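Local structure of PHO85 cyclin-10 (4KRD) at residues F74-K79 with V133-I138; Y102-F107 with R190-S195; C95-T100 with E156-V161. The protein pairs through its cyclin domain, the piece of the protein described here, with the kinase PHO85 to phosphorylate and restrain glycogen synthase, holding back glycogen accumulation in yeast. All blocks are in the same frame, centred on the assembly; numbering follows the deposited sequence.

Overall arrangement
From the N terminus, the three contacts open and close in the same order, so every pair crosses and none lies within another. Contact 1 starts in the loop after helix 65-72 and closes when helix 130-148 passes beside it. Contact 3 opens at the end of helix 84-95 and is completed by helix 155-162; its centre is about 17 Å from that of contact 1, and the two touch through Ile138 and Phe158. Contact 2 opens on helix 99-113 and waits for helix 189-203, near the C terminus. It touches contact 3 where Tyr102 meets Tyr97, and lies across the chain's centre from contact 1.

Contact 1: F74-K79 with V133-I138; sequences FYMKSK and VHRMII
His134 and Met76 meet where a loop of the helical cyclin domain, following helix 65-72, lies along helix 130-148. The sulfur of Met76 comes obliquely to the imidazole, 4.3 Å from SD to the centre of the His134 ring, and SD also lies 3.9 Å from His134 CB. Met76 gets there with a fully extended side chain, CG anti to the backbone N (chi1 -173°), which stretches straight from the loop to the helix. Phe87 of helix 84-95 meets the same imidazole.

Arg135, next along, joins the loop by two routes. Its backbone N donates to a water at 2.8 Å, and that water in turn donates to Phe74 O at 2.9 Å, so a single solvent molecule bridges helix and loop backbone. The side chain runs out extended from CG to NE beneath the loop, with Arg135 CD 3.5 Å from Phe74 O. The guanidinium then presents one face to Met76 CA and to Tyr75 O. Because that carbonyl oxygen sits over the face, it is packed against rather than bonded; the hydrogen bond of NH1 goes to the backbone oxygen of Asn73.

Met136 makes the apolar part of the contact, a Met-aromatic pair with Phe74, whose ring also reaches Leu172 and Leu176 of helix 166-180. With an alanine here instead of Phe74, Met136 would probably lose the aromatic face its methyl rests on, and a gap is likely to open toward Leu172 and Leu176. Bends at the second and third torsions curl the methionine back over the ring: Met136 SD stands 4.4 Å from the Phe74 centroid, and Met136 CE lies over the centre of the Phe74 face at 3.6 Å, a CH-pi contact just 11° off the ring normal.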
ATOM      1  N   PHE B  74      15.151   4.172  21.108  1.00 33.01           N
ATOM      2  CA  PHE B  74      16.224   4.678  20.248  1.00 31.11           C
ATOM      3  C   PHE B  74      17.502   5.034  21.011  1.00 36.81           C
ATOM      4  O   PHE B  74      18.574   5.098  20.415  1.00 35.00           O
ATOM      5  CB  PHE B  74      15.770   5.891  19.434  1.00 31.44           C
ATOM      6  CG  PHE B  74      14.671   5.574  18.453  1.00 31.78           C
ATOM      7  CD1 PHE B  74      14.897   4.692  17.412  1.00 30.16           C
ATOM      8  CD2 PHE B  74      13.419   6.153  18.586  1.00 34.24           C
ATOM      9  CE1 PHE B  74      13.877   4.372  16.516  1.00 34.69           C
ATOM     10  CE2 PHE B  74      12.389   5.845  17.698  1.00 35.70           C
ATOM     11  CZ  PHE B  74      12.622   4.958  16.658  1.00 32.18           C
ATOM     12  N   TYR B  75      17.379   5.272  22.312  1.00 40.70           N
ATOM     13  CA  TYR B  75      18.538   5.684  23.126  1.00 39.78           C
ATOM     14  C   TYR B  75      19.572   4.567  23.247  1.00 43.95           C
ATOM     15  O   TYR B  75      19.285   3.494  23.771  1.00 47.55           O
ATOM     16  CB  TYR B  75      18.094   6.144  24.509  1.00 45.75           C
ATOM     17  CG  TYR B  75      19.163   6.921  25.271  1.00 48.79           C
ATOM     18  CD1 TYR B  75      19.226   8.304  25.194  1.00 53.55           C
ATOM     19  CD2 TYR B  75      20.103   6.265  26.057  1.00 55.33           C
ATOM     20  CE1 TYR B  75      20.198   9.024  25.890  1.00 58.66           C
ATOM     21  CE2 TYR B  75      21.081   6.973  26.755  1.00 57.37           C
ATOM     22  CZ  TYR B  75      21.120   8.350  26.662  1.00 58.22           C
ATOM     23  OH  TYR B  75      22.077   9.055  27.348  1.00 67.29           O
ATOM     24  N   MET B  76      20.771   4.823  22.742  1.00 45.22           N
ATOM     25  CA  MET B  76      21.863   3.859  22.795  1.00 43.00           C
ATOM     26  C   MET B  76      22.902   4.310  23.821  1.00 50.21           C
ATOM     27  O   MET B  76      23.538   5.348  23.646  1.00 47.44           O
ATOM     28  CB  MET B  76      22.514   3.755  21.422  1.00 42.79           C
ATOM     29  CG  MET B  76      23.545   2.670  21.295  1.00 50.18           C
ATOM     30  SD  MET B  76      24.229   2.699  19.639  1.00 57.25           S
ATOM     31  CE  MET B  76      25.448   1.384  19.724  1.00 60.44           C
ATOM     32  N   LYS B  77      23.062   3.530  24.886  1.00 55.77           N
ATOM     33  CA  LYS B  77      23.975   3.873  25.977  1.00 62.11           C
ATOM     34  C   LYS B  77      25.404   4.127  25.511  1.00 59.60           C
ATOM     35  O   LYS B  77      25.982   5.179  25.791  1.00 63.49           O
ATOM     36  CB  LYS B  77      23.969   2.772  27.042  1.00 63.56           C
ATOM     37  CG  LYS B  77      22.805   2.849  28.017  1.00 65.68           C
ATOM     38  CD  LYS B  77      22.916   4.083  28.894  1.00 69.21           C
ATOM     39  CE  LYS B  77      21.772   4.166  29.893  1.00 73.08           C
ATOM     40  NZ  LYS B  77      21.834   5.419  30.710  1.00 82.99           N
ATOM     41  N   SER B  78      25.973   3.159  24.803  1.00 57.79           N
ATOM     42  CA  SER B  78      27.373   3.238  24.395  1.00 65.54           C
ATOM     43  C   SER B  78      27.571   3.958  23.064  1.00 67.45           C
ATOM     44  O   SER B  78      26.675   3.987  22.219  1.00 64.79           O
ATOM     45  CB  SER B  78      27.979   1.834  24.321  1.00 67.52           C
ATOM     46  OG  SER B  78      27.186   0.981  23.518  1.00 69.03           O
ATOM     47  N   LYS B  79      28.752   4.538  22.884  1.00 61.05           N
ATOM     48  CA  LYS B  79      29.112   5.155  21.613  1.00 61.40           C
ATOM     49  C   LYS B  79      29.224   4.093  20.530  1.00 62.47           C
ATOM     50  O   LYS B  79      29.841   3.049  20.740  1.00 62.82           O
ATOM     51  CB  LYS B  79      30.435   5.917  21.735  1.00 69.21           C
ATOM     52  N   VAL B 133      20.744   8.737  17.503  1.00 35.08           N
ATOM     53  CA  VAL B 133      20.967   8.776  16.056  1.00 35.45           C
ATOM     54  C   VAL B 133      21.226   7.417  15.392  1.00 39.57           C
ATOM     55  O   VAL B 133      20.656   7.113  14.336  1.00 39.93           O
ATOM     56  CB  VAL B 133      22.090   9.754  15.668  1.00 37.44           C
ATOM     57  CG1 VAL B 133      22.488   9.547  14.209  1.00 36.17           C
ATOM     58  CG2 VAL B 133      21.647  11.197  15.935  1.00 38.84           C
ATOM     59  N   HIS B 134      22.077   6.601  16.007  1.00 35.19           N
ATOM     60  CA  HIS B 134      22.471   5.323  15.412  1.00 37.70           C
ATOM     61  C   HIS B 134      21.269   4.387  15.184  1.00 33.77           C
ATOM     62  O   HIS B 134      21.088   3.824  14.097  1.00 38.77           O
ATOM     63  CB  HIS B 134      23.515   4.651  16.308  1.00 41.33           C
ATOM     64  CG  HIS B 134      24.117   3.416  15.719  1.00 46.88           C
ATOM     65  ND1 HIS B 134      23.809   2.149  16.170  1.00 48.26           N
ATOM     66  CD2 HIS B 134      25.008   3.250  14.714  1.00 48.37           C
ATOM     67  CE1 HIS B 134      24.487   1.257  15.472  1.00 47.18           C
ATOM     68  NE2 HIS B 134      25.218   1.898  14.577  1.00 46.72           N
ATOM     69  N   ARG B 135      20.447   4.232  16.213  1.00 33.88           N
ATOM     70  CA  ARG B 135      19.284   3.355  16.130  1.00 37.96           C
ATOM     71  C   ARG B 135      18.184   3.961  15.263  1.00 35.05           C
ATOM     72  O   ARG B 135      17.399   3.231  14.662  1.00 32.28           O
ATOM     73  CB  ARG B 135      18.753   3.028  17.529  1.00 34.67           C
ATOM     74  CG  ARG B 135      19.666   2.088  18.317  1.00 38.32           C
ATOM     75  CD  ARG B 135      19.058   1.741  19.670  1.00 41.88           C
ATOM     76  NE  ARG B 135      19.868   0.769  20.396  1.00 40.27           N
ATOM     77  CZ  ARG B 135      19.521   0.222  21.552  1.00 42.03           C
ATOM     78  NH1 ARG B 135      18.367   0.539  22.124  1.00 41.85           N
ATOM     79  NH2 ARG B 135      20.328  -0.657  22.132  1.00 50.98           N
ATOM     80  N   MET B 136      18.123   5.291  15.217  1.00 36.74           N
ATOM     81  CA  MET B 136      17.170   5.987  14.351  1.00 36.91           C
ATOM     82  C   MET B 136      17.461   5.726  12.874  1.00 36.13           C
ATOM     83  O   MET B 136      16.548   5.533  12.072  1.00 35.60           O
ATOM     84  CB  MET B 136      17.192   7.489  14.635  1.00 39.51           C
ATOM     85  CG  MET B 136      16.205   8.304  13.807  1.00 45.86           C
ATOM     86  SD  MET B 136      14.465   7.928  14.146  1.00 48.02           S
ATOM     87  CE  MET B 136      14.353   8.391  15.874  1.00 39.11           C
ATOM     88  N   ILE B 137      18.738   5.737  12.516  1.00 29.48           N
ATOM     89  CA  ILE B 137      19.167   5.439  11.151  1.00 33.01           C
ATOM     90  C   ILE B 137      18.769   4.027  10.742  1.00 31.95           C
ATOM     91  O   ILE B 137      18.226   3.809   9.664  1.00 35.78           O
ATOM     92  CB  ILE B 137      20.693   5.618  11.001  1.00 35.84           C
ATOM     93  CG1 ILE B 137      21.040   7.109  10.999  1.00 36.57           C
ATOM     94  CG2 ILE B 137      21.193   4.959   9.734  1.00 35.12           C
ATOM     95  CD1 ILE B 137      22.528   7.400  11.183  1.00 38.78           C
ATOM     96  N   ILE B 138      19.059   3.070  11.612  1.00 31.67           N
ATOM     97  CA  ILE B 138      18.654   1.688  11.405  1.00 34.01           C
ATOM     98  C   ILE B 138      17.152   1.574  11.097  1.00 33.24           C
ATOM     99  O   ILE B 138      16.759   0.986  10.092  1.00 30.84           O
ATOM    100  CB  ILE B 138      19.007   0.854  12.637  1.00 32.56           C
ATOM    101  CG1 ILE B 138      20.534   0.779  12.791  1.00 34.13           C
ATOM    102  CG2 ILE B 138      18.445  -0.557  12.526  1.00 32.74           C
ATOM    103  CD1 ILE B 138      20.968  -0.063  13.968  1.00 40.08           C
TER
HETATM  104  O   HOH W   1      21.034   5.167  18.833  1.00 37.27           O

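Contact 2: Y102-F107 with R190-S195; sequences YLVATF and RKLAAS
Helices 99-113 and 189-203 cross at 76° with their local axes 8.2 Å apart, bringing Leu103 CA to 5.6 Å from Leu192 CA and Phe107 CA to 5.1 Å from Ser195 CA. This is buried helix-on-helix packing in the cyclin domain, where a helix close to the C terminus lies across the middle of an earlier one.

Small groups fill the close part of the crossing. Ser195 CB sits 3.5 Å from Leu103 O and also touches Thr106. Ser195 OG turns back on its own helix and donates to Leu192 O at 2.8 Å, so a polar atom buried against Leu103 is satisfied without any partner across the interface. Thr106 does likewise: OG1 donates to Tyr102 O, which the Thr106 amide also grips from the opposite face of the carbonyl plane.

Toward the start of segment 102-107, CD2 of Leu192 slots against Val104 CG2 and against Leu103 CB. At Phe107 the ring, sent across by a CG anti to the backbone N (chi1 -174°), meets Ala194 and lies under the aliphatic part of Lys191. The ammonium end continues past it, beyond these two helices, to a salt bridge with an acidic side chain on the chain of another protein. Along that stem, Lys191 CB stands 4.0 Å above the centre of the Phe107 ring, and Lys191 CD comes to 3.4 Å from Phe107 CE2.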
ATOM      1  N   TYR B 102      16.823   6.302   0.707  1.00 35.20           N
ATOM      2  CA  TYR B 102      17.319   7.313   1.621  1.00 35.54           C
ATOM      3  C   TYR B 102      16.465   8.587   1.615  1.00 31.95           C
ATOM      4  O   TYR B 102      16.342   9.251   2.643  1.00 32.07           O
ATOM      5  CB  TYR B 102      18.805   7.584   1.346  1.00 36.78           C
ATOM      6  CG  TYR B 102      19.611   6.307   1.464  1.00 35.12           C
ATOM      7  CD1 TYR B 102      19.752   5.681   2.695  1.00 36.28           C
ATOM      8  CD2 TYR B 102      20.191   5.710   0.354  1.00 36.01           C
ATOM      9  CE1 TYR B 102      20.454   4.518   2.827  1.00 36.92           C
ATOM     10  CE2 TYR B 102      20.918   4.532   0.476  1.00 37.07           C
ATOM     11  CZ  TYR B 102      21.047   3.949   1.723  1.00 42.09           C
ATOM     12  OH  TYR B 102      21.754   2.780   1.896  1.00 42.01           O
ATOM     13  N   LEU B 103      15.853   8.909   0.478  1.00 30.68           N
ATOM     14  CA  LEU B 103      14.946  10.056   0.426  1.00 33.12           C
ATOM     15  C   LEU B 103      13.737   9.799   1.322  1.00 30.65           C
ATOM     16  O   LEU B 103      13.321  10.671   2.086  1.00 29.02           O
ATOM     17  CB  LEU B 103      14.486  10.348  -1.003  1.00 35.45           C
ATOM     18  CG  LEU B 103      15.584  10.571  -2.052  1.00 37.88           C
ATOM     19  CD1 LEU B 103      14.989  10.682  -3.462  1.00 40.32           C
ATOM     20  CD2 LEU B 103      16.418  11.794  -1.703  1.00 43.24           C
ATOM     21  N   VAL B 104      13.185   8.595   1.234  1.00 33.23           N
ATOM     22  CA  VAL B 104      12.068   8.220   2.100  1.00 29.80           C
ATOM     23  C   VAL B 104      12.520   8.158   3.566  1.00 28.07           C
ATOM     24  O   VAL B 104      11.801   8.594   4.469  1.00 28.13           O
ATOM     25  CB  VAL B 104      11.416   6.876   1.666  1.00 31.53           C
ATOM     26  CG1 VAL B 104      10.480   6.372   2.749  1.00 24.95           C
ATOM     27  CG2 VAL B 104      10.637   7.036   0.327  1.00 28.10           C
ATOM     28  N   ALA B 105      13.711   7.612   3.801  1.00 29.19           N
ATOM     29  CA  ALA B 105      14.270   7.574   5.147  1.00 28.10           C
ATOM     30  C   ALA B 105      14.371   8.972   5.722  1.00 31.84           C
ATOM     31  O   ALA B 105      14.082   9.207   6.910  1.00 29.75           O
ATOM     32  CB  ALA B 105      15.649   6.907   5.141  1.00 30.45           C
ATOM     33  N   THR B 106      14.816   9.904   4.887  1.00 31.46           N
ATOM     34  CA  THR B 106      14.952  11.286   5.322  1.00 34.26           C
ATOM     35  C   THR B 106      13.588  11.886   5.654  1.00 31.06           C
ATOM     36  O   THR B 106      13.434  12.583   6.663  1.00 30.92           O
ATOM     37  CB  THR B 106      15.669  12.157   4.270  1.00 34.56           C
ATOM     38  OG1 THR B 106      16.957  11.606   3.982  1.00 36.32           O
ATOM     39  CG2 THR B 106      15.835  13.606   4.782  1.00 35.93           C
ATOM     40  N   PHE B 107      12.591  11.603   4.824  1.00 29.93           N
ATOM     41  CA  PHE B 107      11.266  12.136   5.088  1.00 29.27           C
ATOM     42  C   PHE B 107      10.662  11.562   6.361  1.00 26.90           C
ATOM     43  O   PHE B 107       9.912  12.246   7.052  1.00 29.50           O
ATOM     44  CB  PHE B 107      10.288  11.929   3.916  1.00 33.64           C
ATOM     45  CG  PHE B 107       8.975  12.611   4.146  1.00 35.48           C
ATOM     46  CD1 PHE B 107       8.843  13.977   3.904  1.00 31.78           C
ATOM     47  CD2 PHE B 107       7.891  11.916   4.668  1.00 31.09           C
ATOM     48  CE1 PHE B 107       7.644  14.634   4.153  1.00 35.45           C
ATOM     49  CE2 PHE B 107       6.685  12.572   4.932  1.00 29.98           C
ATOM     50  CZ  PHE B 107       6.564  13.931   4.670  1.00 35.37           C
ATOM     51  N   ARG B 190       5.911  14.052  -4.059  1.00 32.55           N
ATOM     52  CA  ARG B 190       6.060  15.241  -3.230  1.00 39.46           C
ATOM     53  C   ARG B 190       6.790  14.973  -1.917  1.00 40.14           C
ATOM     54  O   ARG B 190       7.451  15.861  -1.386  1.00 32.86           O
ATOM     55  CB  ARG B 190       4.716  15.904  -2.941  1.00 41.47           C
ATOM     56  CG  ARG B 190       3.957  16.327  -4.186  1.00 51.01           C
ATOM     57  CD  ARG B 190       2.592  16.854  -3.807  1.00 53.15           C
ATOM     58  NE  ARG B 190       2.666  18.154  -3.159  1.00 52.74           N
ATOM     59  CZ  ARG B 190       1.837  18.556  -2.204  1.00 50.84           C
ATOM     60  NH1 ARG B 190       0.880  17.746  -1.774  1.00 48.41           N
ATOM     61  NH2 ARG B 190       1.971  19.764  -1.677  1.00 51.43           N
ATOM     62  N   LYS B 191       6.666  13.765  -1.378  1.00 36.41           N
ATOM     63  CA  LYS B 191       7.416  13.452  -0.164  1.00 37.84           C
ATOM     64  C   LYS B 191       8.893  13.251  -0.497  1.00 39.98           C
ATOM     65  O   LYS B 191       9.765  13.730   0.236  1.00 38.97           O
ATOM     66  CB  LYS B 191       6.792  12.280   0.604  1.00 38.10           C
ATOM     67  CG  LYS B 191       5.381  12.637   1.113  1.00 35.19           C
ATOM     68  CD  LYS B 191       4.905  11.697   2.183  1.00 43.01           C
ATOM     69  CE  LYS B 191       3.575  12.157   2.746  1.00 35.29           C
ATOM     70  NZ  LYS B 191       2.443  11.930   1.820  1.00 33.38           N
ATOM     71  N   LEU B 192       9.165  12.604  -1.633  1.00 29.93           N
ATOM     72  CA  LEU B 192      10.527  12.457  -2.126  1.00 32.92           C
ATOM     73  C   LEU B 192      11.159  13.835  -2.288  1.00 38.20           C
ATOM     74  O   LEU B 192      12.302  14.068  -1.870  1.00 38.74           O
ATOM     75  CB  LEU B 192      10.561  11.709  -3.468  1.00 37.25           C
ATOM     76  CG  LEU B 192      10.194  10.222  -3.462  1.00 40.31           C
ATOM     77  CD1 LEU B 192      10.618   9.546  -4.757  1.00 42.65           C
ATOM     78  CD2 LEU B 192      10.830   9.531  -2.287  1.00 32.29           C
ATOM     79  N   ALA B 193      10.400  14.750  -2.882  1.00 36.13           N
ATOM     80  CA  ALA B 193      10.877  16.112  -3.093  1.00 39.99           C
ATOM     81  C   ALA B 193      11.102  16.829  -1.770  1.00 40.25           C
ATOM     82  O   ALA B 193      12.147  17.444  -1.571  1.00 41.42           O
ATOM     83  CB  ALA B 193       9.904  16.893  -3.951  1.00 40.14           C
ATOM     84  N   ALA B 194      10.112  16.753  -0.881  1.00 34.01           N
ATOM     85  CA  ALA B 194      10.167  17.432   0.411  1.00 39.37           C
ATOM     86  C   ALA B 194      11.434  17.121   1.198  1.00 37.36           C
ATOM     87  O   ALA B 194      11.935  17.984   1.922  1.00 38.91           O
ATOM     88  CB  ALA B 194       8.927  17.115   1.246  1.00 32.51           C
ATOM     89  N   SER B 195      11.960  15.902   1.063  1.00 34.36           N
ATOM     90  CA  SER B 195      13.150  15.532   1.823  1.00 37.75           C
ATOM     91  C   SER B 195      14.299  16.509   1.566  1.00 41.73           C
ATOM     92  O   SER B 195      15.018  16.887   2.494  1.00 38.12           O
ATOM     93  CB  SER B 195      13.591  14.086   1.543  1.00 36.92           C
ATOM     94  OG  SER B 195      14.122  13.944   0.242  1.00 38.01           O
TER

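Contact 3: C95-T100 with E156-V161; sequences CEYQPT and EYFSKV
The turn between helices 84-95 and 99-113 of the cyclin domain packs against helix 155-162 here, with the thiol of Cys95 lodged among Tyr157, Phe158 and Val161. The sulfur meets all three loosely: Cys95 SG is 4.3 Å from Phe158 CD1 and 4.4 Å from Val161 CG1. Toward the Phe158 ring it comes obliquely, 5.4 Å from the centroid and 67° off the normal, a sulfur-aromatic contact rather than a seat over the face. Tyr157 meets the sulfur through CE2 and turns one face to Val161 CG2 of its own helix, while its hydroxyl bonds to the backbone oxygen of Lys94.

Just after Cys95 the chain leaves the helix at Glu96, whose positive phi (53°) turns it toward Tyr97. The Tyr97 ring then folds back over the cysteine, with Cys95 CB 3.2 Å above its plane, near the rim. CG beside the backbone N (chi1 -68°) directs this ring toward helix 155-162, where Tyr97 OH touches the Phe158 ring obliquely at 3.7 Å from CD1. Phe158 CE1 in turn lies at the edge of the Tyr97 ring, near its plane.

No hydrogen bond joins the two segments directly, but polar links lie around them: His153 reaches Cys95 O, and Arg90 of helix 84-95 bonds to the oxygens of Lys160 and Val161. Phe158 also touches Val141 and Leu169. The turn between helices 84-95 and 99-113 is thus joined to a short neighbouring helix, through a cysteine sulfur-aromatic contact, in the inter-helix packing of the all-helical cyclin fold.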
ATOM      1  N   CYS B  95      24.107  -3.247   1.161  1.00 47.69           N
ATOM      2  CA  CYS B  95      22.723  -3.382   0.699  1.00 44.62           C
ATOM      3  C   CYS B  95      22.469  -2.874  -0.708  1.00 40.71           C
ATOM      4  O   CYS B  95      21.548  -3.329  -1.365  1.00 43.66           O
ATOM      5  CB  CYS B  95      21.767  -2.677   1.657  1.00 39.71           C
ATOM      6  SG  CYS B  95      21.742  -3.373   3.279  1.00 45.91           S
ATOM      7  N   GLU B  96      23.266  -1.911  -1.162  1.00 44.75           N
ATOM      8  CA  GLU B  96      23.120  -1.388  -2.520  1.00 40.61           C
ATOM      9  C   GLU B  96      21.688  -0.941  -2.843  1.00 46.96           C
ATOM     10  O   GLU B  96      21.061  -1.417  -3.795  1.00 43.45           O
ATOM     11  CB  GLU B  96      23.632  -2.408  -3.545  1.00 49.16           C
ATOM     12  CG  GLU B  96      25.133  -2.676  -3.437  1.00 56.53           C
ATOM     13  CD  GLU B  96      25.602  -3.799  -4.361  1.00 70.76           C
ATOM     14  OE1 GLU B  96      24.874  -4.140  -5.323  1.00 63.95           O
ATOM     15  OE2 GLU B  96      26.704  -4.341  -4.120  1.00 75.15           O
ATOM     16  N   TYR B  97      21.184   0.002  -2.054  1.00 45.03           N
ATOM     17  CA  TYR B  97      19.842   0.534  -2.271  1.00 41.86           C
ATOM     18  C   TYR B  97      19.839   1.670  -3.280  1.00 41.12           C
ATOM     19  O   TYR B  97      20.867   2.305  -3.519  1.00 43.57           O
ATOM     20  CB  TYR B  97      19.249   1.039  -0.950  1.00 36.76           C
ATOM     21  CG  TYR B  97      18.947  -0.054   0.043  1.00 35.96           C
ATOM     22  CD1 TYR B  97      18.182  -1.153  -0.316  1.00 37.96           C
ATOM     23  CD2 TYR B  97      19.413   0.022   1.350  1.00 40.76           C
ATOM     24  CE1 TYR B  97      17.896  -2.156   0.596  1.00 40.06           C
ATOM     25  CE2 TYR B  97      19.132  -0.972   2.267  1.00 37.86           C
ATOM     26  CZ  TYR B  97      18.377  -2.059   1.885  1.00 36.03           C
ATOM     27  OH  TYR B  97      18.102  -3.052   2.797  1.00 38.84           O
ATOM     28  N   GLN B  98      18.666   1.915  -3.855  1.00 47.76           N
ATOM     29  CA  GLN B  98      18.397   3.067  -4.708  1.00 46.22           C
ATOM     30  C   GLN B  98      18.348   4.320  -3.869  1.00 45.58           C
ATOM     31  O   GLN B  98      18.110   4.245  -2.669  1.00 44.60           O
ATOM     32  CB  GLN B  98      17.035   2.897  -5.374  1.00 53.22           C
ATOM     33  CG  GLN B  98      17.007   1.848  -6.459  1.00 57.66           C
ATOM     34  CD  GLN B  98      17.717   2.311  -7.713  1.00 64.05           C
ATOM     35  OE1 GLN B  98      18.859   1.924  -7.973  1.00 65.92           O
ATOM     36  NE2 GLN B  98      17.048   3.156  -8.494  1.00 61.29           N
ATOM     37  N   PRO B  99      18.551   5.485  -4.500  1.00 47.02           N
ATOM     38  CA  PRO B  99      18.508   6.753  -3.763  1.00 44.74           C
ATOM     39  C   PRO B  99      17.149   6.984  -3.109  1.00 44.00           C
ATOM     40  O   PRO B  99      17.085   7.648  -2.075  1.00 39.31           O
ATOM     41  CB  PRO B  99      18.752   7.804  -4.855  1.00 43.80           C
ATOM     42  CG  PRO B  99      19.482   7.072  -5.928  1.00 45.59           C
ATOM     43  CD  PRO B  99      18.922   5.676  -5.913  1.00 46.38           C
ATOM     44  N   THR B 100      16.087   6.446  -3.713  1.00 38.00           N
ATOM     45  CA  THR B 100      14.732   6.569  -3.182  1.00 38.22           C
ATOM     46  C   THR B 100      14.619   6.079  -1.739  1.00 32.23           C
ATOM     47  O   THR B 100      13.820   6.594  -0.954  1.00 32.65           O
ATOM     48  CB  THR B 100      13.748   5.759  -4.036  1.00 43.16           C
ATOM     49  OG1 THR B 100      13.906   6.131  -5.407  1.00 52.02           O
ATOM     50  CG2 THR B 100      12.316   6.028  -3.599  1.00 42.38           C
ATOM     51  N   GLU B 156      17.445 -11.333   8.984  0.55 45.23           N
ATOM     52  CA  GLU B 156      18.749 -11.812   9.425  0.55 45.24           C
ATOM     53  C   GLU B 156      19.873 -10.984   8.807  0.55 41.95           C
ATOM     54  O   GLU B 156      20.718 -10.446   9.514  0.55 43.35           O
ATOM     55  CB  GLU B 156      18.917 -13.287   9.050  0.55 46.88           C
ATOM     56  CG  GLU B 156      20.149 -13.952   9.640  0.55 47.27           C
ATOM     57  CD  GLU B 156      20.114 -15.461   9.479  0.55 50.20           C
ATOM     58  OE1 GLU B 156      19.482 -15.932   8.513  0.55 50.08           O
ATOM     59  OE2 GLU B 156      20.708 -16.174  10.319  0.55 53.13           O
ATOM     60  N   TYR B 157      19.873 -10.887   7.482  1.00 38.84           N
ATOM     61  CA  TYR B 157      20.883 -10.120   6.771  1.00 38.58           C
ATOM     62  C   TYR B 157      20.958  -8.653   7.209  1.00 42.48           C
ATOM     63  O   TYR B 157      22.049  -8.132   7.491  1.00 40.52           O
ATOM     64  CB  TYR B 157      20.653 -10.195   5.266  1.00 42.89           C
ATOM     65  CG  TYR B 157      21.764  -9.544   4.485  1.00 47.84           C
ATOM     66  CD1 TYR B 157      23.023 -10.130   4.431  1.00 52.23           C
ATOM     67  CD2 TYR B 157      21.567  -8.346   3.810  1.00 42.09           C
ATOM     68  CE1 TYR B 157      24.053  -9.543   3.727  1.00 54.06           C
ATOM     69  CE2 TYR B 157      22.596  -7.753   3.096  1.00 46.24           C
ATOM     70  CZ  TYR B 157      23.839  -8.361   3.059  1.00 53.18           C
ATOM     71  OH  TYR B 157      24.881  -7.792   2.364  1.00 50.85           O
ATOM     72  N   PHE B 158      19.814  -7.975   7.259  1.00 43.31           N
ATOM     73  CA  PHE B 158      19.816  -6.564   7.687  1.00 41.58           C
ATOM     74  C   PHE B 158      20.343  -6.370   9.120  1.00 39.67           C
ATOM     75  O   PHE B 158      21.129  -5.457   9.385  1.00 45.70           O
ATOM     76  CB  PHE B 158      18.435  -5.920   7.523  1.00 38.02           C
ATOM     77  CG  PHE B 158      18.471  -4.411   7.543  1.00 35.70           C
ATOM     78  CD1 PHE B 158      18.783  -3.701   6.397  1.00 40.51           C
ATOM     79  CD2 PHE B 158      18.219  -3.707   8.713  1.00 39.62           C
ATOM     80  CE1 PHE B 158      18.838  -2.305   6.415  1.00 40.69           C
ATOM     81  CE2 PHE B 158      18.266  -2.315   8.737  1.00 35.96           C
ATOM     82  CZ  PHE B 158      18.582  -1.614   7.588  1.00 36.07           C
ATOM     83  N   SER B 159      19.902  -7.215  10.045  1.00 42.20           N
ATOM     84  CA  SER B 159      20.415  -7.185  11.414  1.00 43.17           C
ATOM     85  C   SER B 159      21.947  -7.236  11.460  1.00 46.40           C
ATOM     86  O   SER B 159      22.587  -6.405  12.103  1.00 43.88           O
ATOM     87  CB  SER B 159      19.851  -8.362  12.211  1.00 46.01           C
ATOM     88  OG  SER B 159      18.445  -8.276  12.314  1.00 50.42           O
ATOM     89  N   LYS B 160      22.530  -8.210  10.768  1.00 52.84           N
ATOM     90  CA  LYS B 160      23.983  -8.376  10.756  1.00 50.63           C
ATOM     91  C   LYS B 160      24.682  -7.172  10.151  1.00 51.73           C
ATOM     92  O   LYS B 160      25.744  -6.764  10.617  1.00 57.76           O
ATOM     93  CB  LYS B 160      24.382  -9.632   9.982  1.00 53.44           C
ATOM     94  CG  LYS B 160      23.859 -10.926  10.576  1.00 56.87           C
ATOM     95  CD  LYS B 160      24.221 -12.111   9.680  1.00 62.93           C
ATOM     96  CE  LYS B 160      23.617 -13.412  10.192  1.00 57.12           C
ATOM     97  NZ  LYS B 160      23.917 -14.536   9.257  1.00 65.14           N
ATOM     98  N   VAL B 161      24.101  -6.612   9.099  1.00 46.67           N
ATOM     99  CA  VAL B 161      24.665  -5.411   8.499  1.00 47.26           C
ATOM    100  C   VAL B 161      24.734  -4.270   9.517  1.00 55.66           C
ATOM    101  O   VAL B 161      25.737  -3.553   9.590  1.00 56.96           O
ATOM    102  CB  VAL B 161      23.867  -4.966   7.262  1.00 52.42           C
ATOM    103  CG1 VAL B 161      24.270  -3.554   6.846  1.00 51.54           C
ATOM    104  CG2 VAL B 161      24.076  -5.945   6.123  1.00 50.29           C
TER